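Local coordinates for protein probable porin (Pseudomonas aeruginosa, PDB 4FT6) that probably forms a beta-barrel channel of the OprD porin family through which small solutes cross the outer membrane, at residues D94-L99 with R130-T135; L22-D27 with S81-R86; E116-P119 with L125-D128; R157-R162 with Q168-D173. All blocks are in the same frame, centred on the assembly; numbering follows the deposited sequence.

Interaction 1. Residues D94-L99 with R130-T135; sequences DDYARL and RLLPQT. With DMU (decyl-beta-D-maltopyranoside), chain F; C8E ((hydroxyethyloxy)tri(ethyloxy)octane), chain D.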
# COMPACT_ATOMS: atom_id res chain seq x y z
N ASP A 94 6.56 1.39 24.19
CA ASP A 94 7.88 1.99 24.06
C ASP A 94 8.60 1.38 22.87
O ASP A 94 9.51 1.99 22.30
CB ASP A 94 8.68 1.80 25.34
CG ASP A 94 8.02 2.43 26.54
OD1 ASP A 94 7.33 3.46 26.36
OD2 ASP A 94 8.19 1.90 27.65
N ASP A 95 8.16 0.19 22.48
CA ASP A 95 8.77 -0.52 21.37
C ASP A 95 7.95 -1.74 20.96
O ASP A 95 7.02 -2.16 21.66
CB ASP A 95 10.21 -0.93 21.69
CG ASP A 95 10.29 -1.93 22.82
OD1 ASP A 95 9.31 -2.07 23.58
OD2 ASP A 95 11.35 -2.59 22.95
N TYR A 96 8.29 -2.28 19.79
CA TYR A 96 7.72 -3.54 19.32
C TYR A 96 8.63 -4.13 18.25
O TYR A 96 9.31 -3.41 17.52
CB TYR A 96 6.30 -3.35 18.81
CG TYR A 96 6.14 -2.42 17.61
CD1 TYR A 96 6.50 -1.08 17.69
CD2 TYR A 96 5.59 -2.88 16.42
CE1 TYR A 96 6.33 -0.23 16.60
CE2 TYR A 96 5.43 -2.03 15.33
CZ TYR A 96 5.79 -0.71 15.43
OH TYR A 96 5.62 0.12 14.35
N ALA A 97 8.65 -5.45 18.18
CA ALA A 97 9.54 -6.11 17.25
C ALA A 97 8.84 -7.30 16.64
O ALA A 97 7.80 -7.76 17.14
CB ALA A 97 10.83 -6.54 17.92
N ARG A 98 9.39 -7.79 15.54
CA ARG A 98 8.82 -8.95 14.90
C ARG A 98 9.89 -9.62 14.04
O ARG A 98 10.76 -8.96 13.46
CB ARG A 98 7.63 -8.54 14.05
CG ARG A 98 6.75 -9.70 13.66
CD ARG A 98 5.60 -9.28 12.76
NE ARG A 98 5.08 -10.47 12.09
CZ ARG A 98 4.31 -11.38 12.68
NH1 ARG A 98 3.94 -11.21 13.94
NH2 ARG A 98 3.91 -12.44 12.00
N LEU A 99 9.84 -10.94 13.97
CA LEU A 99 10.81 -11.68 13.19
C LEU A 99 10.10 -12.84 12.52
O LEU A 99 9.50 -13.69 13.19
CB LEU A 99 11.91 -12.19 14.11
CG LEU A 99 13.13 -12.87 13.47
CD1 LEU A 99 13.70 -12.00 12.37
CD2 LEU A 99 14.19 -13.18 14.55
N ARG A 130 3.30 3.77 7.36
CA ARG A 130 3.79 4.27 8.65
C ARG A 130 5.25 3.88 8.90
O ARG A 130 6.12 4.06 8.05
CB ARG A 130 2.92 3.77 9.80
CG ARG A 130 1.48 4.26 9.83
CD ARG A 130 1.40 5.77 10.03
NE ARG A 130 0.02 6.21 10.21
CZ ARG A 130 -0.78 6.55 9.20
NH1 ARG A 130 -0.33 6.50 7.97
NH2 ARG A 130 -2.03 6.94 9.44
N LEU A 131 5.51 3.33 10.09
CA LEU A 131 6.87 3.03 10.50
C LEU A 131 7.40 1.72 9.91
O LEU A 131 8.53 1.65 9.41
CB LEU A 131 6.96 2.99 12.03
CG LEU A 131 8.36 3.06 12.66
CD1 LEU A 131 8.97 4.44 12.49
CD2 LEU A 131 8.35 2.65 14.11
N LEU A 132 6.58 0.68 9.97
CA LEU A 132 7.00 -0.66 9.62
C LEU A 132 5.91 -1.31 8.76
O LEU A 132 4.72 -1.03 8.96
CB LEU A 132 7.22 -1.46 10.90
CG LEU A 132 8.40 -1.04 11.79
CD1 LEU A 132 8.33 -1.72 13.16
CD2 LEU A 132 9.70 -1.41 11.09
N PRO A 133 6.30 -2.16 7.79
CA PRO A 133 5.36 -2.75 6.83
C PRO A 133 4.38 -3.74 7.45
O PRO A 133 4.74 -4.52 8.34
CB PRO A 133 6.27 -3.55 5.88
CG PRO A 133 7.46 -3.92 6.76
CD PRO A 133 7.67 -2.68 7.60
N GLN A 134 3.14 -3.70 6.96
CA GLN A 134 2.19 -4.79 7.15
C GLN A 134 2.80 -6.07 6.54
O GLN A 134 3.49 -6.01 5.52
CB GLN A 134 0.90 -4.44 6.40
CG GLN A 134 -0.32 -5.32 6.70
CD GLN A 134 -1.53 -4.95 5.83
OE1 GLN A 134 -1.42 -4.79 4.60
NE2 GLN A 134 -2.70 -4.79 6.47
N THR A 135 2.56 -7.22 7.15
CA THR A 135 3.03 -8.47 6.54
C THR A 135 1.91 -9.49 6.53
O THR A 135 0.96 -9.38 7.31
CB THR A 135 4.22 -9.07 7.28
OG1 THR A 135 3.97 -9.03 8.69
CG2 THR A 135 5.51 -8.32 6.97
C1 DMU F . 7.66 -12.27 17.06
C2 DMU F . 6.09 -12.40 17.12
C3 DMU F . 5.54 -12.51 18.69
C4 DMU F . 6.42 -11.63 19.65
O5 DMU F . 7.77 -11.88 19.41
C6 DMU F . 8.17 -11.38 18.16
O7 DMU F . 4.07 -12.35 18.90
O16 DMU F . 9.57 -11.18 18.12
C18 DMU F . 10.19 -10.58 19.23
C19 DMU F . 11.72 -10.57 19.10
C22 DMU F . 12.12 -10.13 17.70
C25 DMU F . 13.59 -10.46 17.49
C28 DMU F . 14.34 -9.17 17.18
C31 DMU F . 14.60 -9.09 15.68
C34 DMU F . 14.51 -7.64 15.27
C37 DMU F . 15.54 -7.32 14.21
C40 DMU F . 15.24 -5.98 13.60
C43 DMU F . 16.53 -5.40 13.09
O49 DMU F . 7.93 -11.75 15.82
O55 DMU F . 5.50 -13.29 16.10
C57 DMU F . 6.06 -12.00 21.04
O61 DMU F . 6.33 -13.35 21.17
C5 DMU F . 2.07 -12.92 17.69
C7 DMU F . 1.11 -13.27 18.76
C8 DMU F . 1.53 -14.65 19.42
C9 DMU F . 2.68 -15.35 18.56
O1 DMU F . 3.76 -14.51 18.61
C10 DMU F . 3.50 -13.28 18.04
O2 DMU F . 1.86 -14.49 20.86
O3 DMU F . 1.73 -13.55 16.52
O4 DMU F . -0.20 -13.19 18.28
C11 DMU F . 3.12 -16.73 18.97
O6 DMU F . 4.19 -17.11 18.17
C1 C8E D . 6.42 -15.95 10.02
C2 C8E D . 7.55 -16.98 10.05
C3 C8E D . 7.59 -17.76 11.37
C4 C8E D . 8.68 -17.29 12.33
C5 C8E D . 9.88 -18.24 12.32
C6 C8E D . 10.94 -17.94 13.37
C7 C8E D . 12.23 -17.37 12.79
C8 C8E D . 13.41 -17.70 13.69
O9 C8E D . 14.67 -17.53 13.08
C10 C8E D . 15.25 -16.25 13.27
C11 C8E D . 16.61 -16.35 13.95
O12 C8E D . 17.49 -17.24 13.28
C13 C8E D . 18.85 -16.93 13.46
C14 C8E D . 19.71 -17.54 12.35
O15 C8E D . 20.10 -16.57 11.41
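Arg98 NE and Thr135 OG1 lie 3.9 Å apart and share one polar atom, OE2 of Glu116, which receives a salt bridge from the arginine and a hydrogen bond from the threonine hydroxyl. The contact joins strand 95-107 of the OprD-type barrel wall to the long loop between strands 110-114 and 139-143, probably the third extracellular loop, which folds into the barrel. An aliphatic chain extended from CG to NE, with CG anti to the backbone N (chi1 -164°), carries the guanidinium to Thr135; NH1 bonds to Ser165 O, in the loop after strand 149-160. Tyr96 makes the apolar half. Its CG sits between the backbone N and the carbonyl carbon (chi1 62°), which swings the phenol to the loop; Leu132 comes from the opposite direction and brings CD1 obliquely to the ring, 3.6 Å from Tyr96 CZ. Two leucine methyls close on Tyr96 OH from one side, Leu132 CD1 at 3.5 Å and Leu131 CD2 at 3.7 Å, and this buried oxygen is satisfied by a hydrogen bond to Leu83 O. On the outward side, detergent packs on the strand: Ala97 CB touches the decyl chain and Leu99 CD2 touches C10 of the polyether detergent. The maltoside oxygen O49 accepts a hydrogen bond from Leu99 N at 2.8 Å, with an N-H...O angle of 156°.

Interaction 2. Residues L22-D27 with S81-R86; sequences LYFNRD and SGLLPR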
# COMPACT_ATOMS: atom_id res chain seq x y z
N LEU A 22 10.53 8.67 11.64
CA LEU A 22 9.24 9.19 11.21
C LEU A 22 8.60 10.10 12.25
O LEU A 22 8.44 9.70 13.41
CB LEU A 22 8.28 8.04 10.89
CG LEU A 22 6.93 8.39 10.28
CD1 LEU A 22 7.14 9.39 9.17
CD2 LEU A 22 6.28 7.12 9.73
N TYR A 23 8.26 11.31 11.83
CA TYR A 23 7.46 12.21 12.65
C TYR A 23 6.09 12.32 11.98
O TYR A 23 6.00 12.67 10.80
CB TYR A 23 8.12 13.59 12.77
CG TYR A 23 7.20 14.62 13.40
CD1 TYR A 23 7.07 14.72 14.77
CD2 TYR A 23 6.45 15.48 12.61
CE1 TYR A 23 6.22 15.65 15.34
CE2 TYR A 23 5.59 16.41 13.18
CZ TYR A 23 5.48 16.49 14.54
OH TYR A 23 4.63 17.41 15.11
N PHE A 24 5.04 12.04 12.73
CA PHE A 24 3.68 12.02 12.18
C PHE A 24 2.80 12.93 13.02
O PHE A 24 2.81 12.83 14.25
CB PHE A 24 3.14 10.60 12.23
CG PHE A 24 1.75 10.45 11.66
CD1 PHE A 24 0.62 10.72 12.42
CD2 PHE A 24 1.57 9.99 10.36
CE1 PHE A 24 -0.66 10.56 11.89
CE2 PHE A 24 0.30 9.83 9.82
CZ PHE A 24 -0.82 10.12 10.59
N ASN A 25 2.03 13.78 12.37
CA ASN A 25 1.19 14.73 13.08
C ASN A 25 -0.11 14.96 12.32
O ASN A 25 -0.17 15.74 11.37
CB ASN A 25 1.94 16.05 13.29
CG ASN A 25 1.28 16.95 14.33
OD1 ASN A 25 0.06 17.03 14.41
ND2 ASN A 25 2.10 17.62 15.13
N ARG A 26 -1.15 14.23 12.73
CA ARG A 26 -2.48 14.41 12.16
C ARG A 26 -3.27 15.31 13.08
O ARG A 26 -3.53 14.95 14.23
CB ARG A 26 -3.21 13.08 12.02
CG ARG A 26 -4.69 13.23 11.66
CD ARG A 26 -5.29 11.90 11.22
NE ARG A 26 -4.63 11.36 10.02
CZ ARG A 26 -4.88 10.17 9.50
NH1 ARG A 26 -5.77 9.38 10.06
NH2 ARG A 26 -4.23 9.76 8.42
N ASP A 27 -3.63 16.48 12.57
CA ASP A 27 -4.35 17.46 13.37
C ASP A 27 -5.84 17.50 13.00
O ASP A 27 -6.20 17.85 11.87
CB ASP A 27 -3.71 18.83 13.22
CG ASP A 27 -4.47 19.91 13.95
OD1 ASP A 27 -5.16 19.61 14.95
OD2 ASP A 27 -4.38 21.08 13.53
N SER A 81 -1.40 7.25 16.29
CA SER A 81 -0.92 7.66 14.97
C SER A 81 -0.68 6.52 13.99
O SER A 81 -0.63 6.75 12.77
CB SER A 81 0.37 8.46 15.09
OG SER A 81 1.48 7.59 15.19
N GLY A 82 -0.52 5.31 14.50
CA GLY A 82 -0.18 4.17 13.67
C GLY A 82 1.31 3.90 13.54
O GLY A 82 1.70 2.99 12.82
N LEU A 83 2.14 4.67 14.23
CA LEU A 83 3.59 4.40 14.26
C LEU A 83 3.90 3.36 15.32
O LEU A 83 4.92 2.67 15.25
CB LEU A 83 4.39 5.65 14.61
CG LEU A 83 4.19 6.96 13.88
CD1 LEU A 83 5.32 7.92 14.20
CD2 LEU A 83 4.11 6.70 12.40
N LEU A 84 3.02 3.28 16.31
CA LEU A 84 3.26 2.47 17.50
C LEU A 84 1.97 1.79 17.95
O LEU A 84 0.87 2.34 17.76
CB LEU A 84 3.79 3.33 18.65
CG LEU A 84 5.10 4.12 18.55
CD1 LEU A 84 5.17 5.06 19.73
CD2 LEU A 84 6.31 3.19 18.55
N PRO A 85 2.09 0.59 18.54
CA PRO A 85 0.95 -0.02 19.22
C PRO A 85 0.54 0.84 20.40
O PRO A 85 1.33 1.64 20.91
CB PRO A 85 1.50 -1.37 19.71
CG PRO A 85 2.99 -1.22 19.68
CD PRO A 85 3.29 -0.27 18.55
N ARG A 86 -0.70 0.67 20.84
CA ARG A 86 -1.26 1.56 21.84
C ARG A 86 -2.05 0.73 22.84
O ARG A 86 -2.95 -0.01 22.47
CB ARG A 86 -2.17 2.58 21.15
CG ARG A 86 -2.68 3.67 22.05
CD ARG A 86 -3.56 4.64 21.30
NE ARG A 86 -3.89 5.80 22.13
CZ ARG A 86 -4.65 6.81 21.74
NH1 ARG A 86 -5.17 6.82 20.53
NH2 ARG A 86 -4.88 7.82 22.57
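Phe24 presents one ring face to the carbonyl of Ser81, whose O stands 3.9 Å above the ring plane and displaced to the rim, while Ser81 CB comes to 3.5 Å from Phe24 CD1. A chi1 near 180° (-179°) throws the phenyl off its strand to meet the loop. Leu83 packs on the base of the same side chain, CD1 4.0 Å from Phe24 CB, and crosses Leu22 obliquely. Its other methyl, CD2, meets Leu22 CD2 at 3.5 Å, so this one leucine bridges Leu22 and Phe24, alternate residues of strand 14-28 whose side chains face the loop. This strand pairs with 37-50 on one flank and with the last strand, 380-392, on the other, closing the porin barrel; residues 81-86 belong to the loop between strands 58-71 and 95-107, probably the second extracellular loop, laid against the inner wall. The loop is shaped by an ST turn: Ser81 OG accepts from Leu83 N at 3.1 Å and is also hydrogen-bonded to Glu40 OE2. Gly82, in the middle of the turn, has a positive phi (93°), where a CB would collide with the preceding carbonyl oxygen. That oxygen, Ser81 O, accepts a hydrogen bond from Arg130 NE while lying over the Phe24 ring.

Interaction 3. Residues E116-P119 with L125-D128; sequences ELLP and LRND. With C8E ((hydroxyethyloxy)tri(ethyloxy)octane), chain D.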
# COMPACT_ATOMS: atom_id res chain seq x y z
N GLU A 116 6.64 -15.60 6.32
CA GLU A 116 6.42 -14.17 6.45
C GLU A 116 6.52 -13.49 5.07
O GLU A 116 7.56 -13.53 4.41
CB GLU A 116 7.42 -13.56 7.45
CG GLU A 116 7.17 -12.09 7.81
CD GLU A 116 6.06 -11.89 8.84
OE1 GLU A 116 5.20 -12.79 8.98
OE2 GLU A 116 6.04 -10.83 9.52
N LEU A 117 5.43 -12.87 4.62
CA LEU A 117 5.39 -12.33 3.26
C LEU A 117 5.07 -10.84 3.20
O LEU A 117 4.37 -10.31 4.08
CB LEU A 117 4.38 -13.09 2.42
CG LEU A 117 4.78 -14.55 2.22
CD1 LEU A 117 3.66 -15.36 1.58
CD2 LEU A 117 6.07 -14.64 1.41
N LEU A 118 5.59 -10.19 2.16
CA LEU A 118 5.27 -8.79 1.83
C LEU A 118 4.58 -8.70 0.46
O LEU A 118 5.17 -8.21 -0.51
CB LEU A 118 6.55 -7.94 1.82
CG LEU A 118 7.20 -7.67 3.19
CD1 LEU A 118 8.66 -7.24 2.99
CD2 LEU A 118 6.40 -6.60 3.99
N PRO A 119 3.32 -9.18 0.37
CA PRO A 119 2.66 -9.21 -0.95
C PRO A 119 2.33 -7.83 -1.49
O PRO A 119 1.79 -6.99 -0.76
CB PRO A 119 1.34 -9.96 -0.69
CG PRO A 119 1.06 -9.74 0.79
CD PRO A 119 2.45 -9.70 1.44
N LEU A 125 -2.69 -5.61 -1.41
CA LEU A 125 -1.55 -4.71 -1.45
C LEU A 125 -1.09 -4.43 -0.02
O LEU A 125 -1.82 -3.74 0.71
CB LEU A 125 -1.98 -3.40 -2.10
CG LEU A 125 -1.07 -2.77 -3.16
CD1 LEU A 125 -1.34 -1.26 -3.30
CD2 LEU A 125 0.37 -3.06 -2.81
N ARG A 126 0.08 -4.92 0.38
CA ARG A 126 0.52 -4.71 1.77
C ARG A 126 0.73 -3.21 2.09
O ARG A 126 1.33 -2.48 1.31
CB ARG A 126 1.75 -5.57 2.14
CG ARG A 126 3.10 -5.20 1.51
CD ARG A 126 3.86 -4.15 2.30
NE ARG A 126 4.28 -3.09 1.39
CZ ARG A 126 5.53 -2.91 0.99
NH1 ARG A 126 6.49 -3.70 1.45
NH2 ARG A 126 5.82 -1.94 0.14
N ASN A 127 0.23 -2.77 3.23
CA ASN A 127 0.40 -1.37 3.62
C ASN A 127 1.83 -1.02 4.06
O ASN A 127 2.43 -1.75 4.84
CB ASN A 127 -0.55 -1.02 4.76
CG ASN A 127 -0.59 0.47 5.05
OD1 ASN A 127 0.29 1.02 5.73
ND2 ASN A 127 -1.60 1.13 4.52
N ASP A 128 2.36 0.11 3.58
CA ASP A 128 3.62 0.64 4.09
C ASP A 128 3.53 2.14 4.41
O ASP A 128 4.47 2.91 4.19
CB ASP A 128 4.79 0.35 3.13
CG ASP A 128 6.15 0.72 3.74
OD1 ASP A 128 6.25 0.69 5.00
OD2 ASP A 128 7.09 1.06 2.99
C1 C8E D . 6.42 -15.95 10.02
C2 C8E D . 7.55 -16.98 10.05
C3 C8E D . 7.59 -17.76 11.37
C4 C8E D . 8.68 -17.29 12.33
C5 C8E D . 9.88 -18.24 12.32
C6 C8E D . 10.94 -17.94 13.37
C7 C8E D . 12.23 -17.37 12.79
C8 C8E D . 13.41 -17.70 13.69
O9 C8E D . 14.67 -17.53 13.08
C10 C8E D . 15.25 -16.25 13.27
C11 C8E D . 16.61 -16.35 13.95
O12 C8E D . 17.49 -17.24 13.28
C13 C8E D . 18.85 -16.93 13.46
C14 C8E D . 19.71 -17.54 12.35
O15 C8E D . 20.10 -16.57 11.41
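Arg126 returns to Pro119 across a short antiparallel hairpin, strands 117-121 and 124-125, in the loop that folds into the porin barrel, probably its third extracellular loop. Between the two segments there is one hydrogen bond, backbone to backbone: Arg126 N donates to Pro119 O at 2.9 Å with an N-H...O angle of 153°, arriving nearly along the C=O axis. Van der Waals contact follows from the curl of the arginine. A chi1 of 70° tucks CG back over its own backbone, and with further bends at chi2 and chi3 the chain folds over, CB and CG lying against the same Pro119 oxygen and CB 4.2 Å from Pro119 CD. The chain then crosses Leu118, whose CD2 is 3.9 Å from Arg126 CD and also meets the guanidinium at its edge, in plane, 3.9 Å from NH1. Asp128 CB lies 3.6 Å above one guanidinium face, offset to its rim. Among the charged groups, the ion pair of Arg126 NH2 with Glu120 OE2 is long and weak, and Asp128 makes a salt bridge with Arg20. At the other end of segment 116-119, Glu116 OE1 bonds to Gln137 NE2 and lies 3.5 Å from the detergent carbon C1.

Interaction 4. Residues R157-R162 with Q168-D173; sequences RSLSQR and QDLSVD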
# COMPACT_ATOMS: atom_id res chain seq x y z
N ARG A 157 -3.27 -16.79 5.55
CA ARG A 157 -4.05 -17.22 6.71
C ARG A 157 -4.19 -16.17 7.79
O ARG A 157 -5.19 -16.14 8.51
CB ARG A 157 -3.46 -18.49 7.32
CG ARG A 157 -3.34 -19.56 6.27
CD ARG A 157 -3.10 -20.92 6.83
NE ARG A 157 -3.49 -21.88 5.82
CZ ARG A 157 -3.58 -23.19 6.02
NH1 ARG A 157 -3.30 -23.70 7.21
NH2 ARG A 157 -3.95 -23.97 5.01
N SER A 158 -3.18 -15.32 7.90
CA SER A 158 -3.19 -14.25 8.88
C SER A 158 -2.36 -13.06 8.40
O SER A 158 -1.61 -13.16 7.43
CB SER A 158 -2.57 -14.75 10.16
OG SER A 158 -1.17 -14.80 9.96
N LEU A 159 -2.51 -11.94 9.10
CA LEU A 159 -1.71 -10.76 8.81
C LEU A 159 -1.12 -10.20 10.10
O LEU A 159 -1.58 -10.52 11.19
CB LEU A 159 -2.56 -9.70 8.11
CG LEU A 159 -3.80 -9.16 8.83
CD1 LEU A 159 -3.48 -8.15 9.95
CD2 LEU A 159 -4.74 -8.51 7.81
N SER A 160 -0.13 -9.33 9.96
CA SER A 160 0.35 -8.54 11.08
C SER A 160 0.31 -7.08 10.67
O SER A 160 0.97 -6.69 9.70
CB SER A 160 1.78 -8.93 11.47
OG SER A 160 2.25 -8.12 12.54
N GLN A 161 -0.49 -6.28 11.37
CA GLN A 161 -0.62 -4.86 11.02
C GLN A 161 0.69 -4.09 11.22
O GLN A 161 1.59 -4.53 11.95
CB GLN A 161 -1.76 -4.19 11.80
CG GLN A 161 -3.15 -4.83 11.63
CD GLN A 161 -3.71 -4.72 10.19
OE1 GLN A 161 -3.00 -4.35 9.24
NE2 GLN A 161 -4.99 -5.07 10.03
N ARG A 162 0.79 -2.94 10.55
CA ARG A 162 2.01 -2.14 10.56
C ARG A 162 2.48 -1.74 11.96
O ARG A 162 3.69 -1.64 12.21
CB ARG A 162 1.80 -0.91 9.70
CG ARG A 162 0.70 -0.00 10.22
CD ARG A 162 0.21 0.87 9.13
NE ARG A 162 -0.92 1.68 9.57
CZ ARG A 162 -1.45 2.64 8.83
NH1 ARG A 162 -0.95 2.89 7.65
NH2 ARG A 162 -2.47 3.35 9.30
N GLN A 168 -2.96 -11.71 13.35
CA GLN A 168 -4.39 -11.96 13.59
C GLN A 168 -5.04 -12.53 12.32
O GLN A 168 -4.55 -12.30 11.22
CB GLN A 168 -5.08 -10.65 13.96
CG GLN A 168 -5.05 -9.62 12.85
CD GLN A 168 -5.45 -8.22 13.32
OE1 GLN A 168 -4.60 -7.37 13.61
NE2 GLN A 168 -6.76 -7.99 13.40
N ASP A 169 -6.14 -13.27 12.49
CA ASP A 169 -6.90 -13.75 11.33
C ASP A 169 -7.35 -12.58 10.46
O ASP A 169 -7.45 -11.46 10.94
CB ASP A 169 -8.11 -14.57 11.78
CG ASP A 169 -7.71 -15.84 12.52
OD1 ASP A 169 -6.53 -16.23 12.45
OD2 ASP A 169 -8.60 -16.44 13.16
N LEU A 170 -7.61 -12.84 9.17
CA LEU A 170 -7.99 -11.79 8.23
C LEU A 170 -9.44 -11.33 8.42
O LEU A 170 -10.28 -12.08 8.94
CB LEU A 170 -7.80 -12.26 6.79
CG LEU A 170 -6.41 -12.50 6.21
CD1 LEU A 170 -5.32 -12.05 7.15
CD2 LEU A 170 -6.24 -13.98 5.83
N SER A 171 -9.72 -10.09 8.01
CA SER A 171 -11.06 -9.49 8.11
C SER A 171 -11.12 -8.35 7.10
O SER A 171 -10.10 -8.07 6.44
CB SER A 171 -11.32 -8.97 9.53
OG SER A 171 -10.56 -7.80 9.78
N VAL A 172 -12.26 -7.69 6.94
CA VAL A 172 -12.29 -6.67 5.89
C VAL A 172 -12.27 -5.28 6.46
O VAL A 172 -12.89 -5.02 7.50
CB VAL A 172 -13.43 -6.89 4.86
CG1 VAL A 172 -14.25 -8.12 5.23
CG2 VAL A 172 -14.29 -5.64 4.68
N ASP A 173 -11.53 -4.39 5.78
CA ASP A 173 -11.28 -3.05 6.28
C ASP A 173 -12.57 -2.31 6.57
O ASP A 173 -13.50 -2.33 5.77
CB ASP A 173 -10.45 -2.24 5.29
CG ASP A 173 -9.89 -0.99 5.91
OD1 ASP A 173 -10.59 0.04 5.90
OD2 ASP A 173 -8.76 -1.04 6.45
O HOH W 1 -1.34 -7.21 13.62
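The beta hairpin of strand 149-160 and the short, weakly bonded strand 168-169 starts to open here, where a barrel-wall strand of the porin gives way to a loop. Leu159 and Gln168 form its antiparallel hydrogen-bonded pair: Leu159 N donates to Gln168 O at 3.0 Å, in the carbonyl plane, and Gln168 N returns to Leu159 O at 2.8 Å. Their side chains share a face, Leu159 CD1 resting 3.6 Å from Gln168 CG. Leu170 fills in beside the pair. Its CD1 lies against Leu159 CD2 at 3.6 Å and over the peptide joining Ser158 to Leu159, while CD2 covers the Arg157 carbonyl. The extended Gln168 reaches along the strand until OE1 is 3.5 Å from Gln161 CG, the two amide planes turned 82° apart. A water links the backbone of Gln161 to that amide, accepting from Gln161 N and donating to Gln168 OE1 at 3.3 Å. The Gln161 amide is gripped at both ends, OE1 by Gln134 NE2 and NE2 by Ala283 O, which fixes its rotation. Ser158 sets CB 3.3 Å from Gln168 O. On the edge of the strand that pairs with 135-137, Ser158 OG bonds to Gln137 OE1, and Arg157 and Ser158 both face Gln137, a classic beta bulge in an antiparallel barrel strand.

Overall arrangement
Interactions 1 and 2 are buried where inward-lying loops meet the barrel wall, and both rely on leucines packed against an aromatic; two side-chain-to-carbonyl bonds, from Arg130 and Tyr96, join them. Interactions 3 and 4 are only partly buried and rest more on backbone bonds, one in the hairpin nearest the centre of the chain, two at the end of a wall strand. Interaction 3 and the 130-135 half of interaction 1 belong to the same infolded loop, and interactions 1 and 3 share the Glu116 carboxylate. Gln134 to Gln161 connects interaction 1 with interaction 4, and Asn127 to Arg162 connects 3 with 4, while interactions 2 and 3 do not touch.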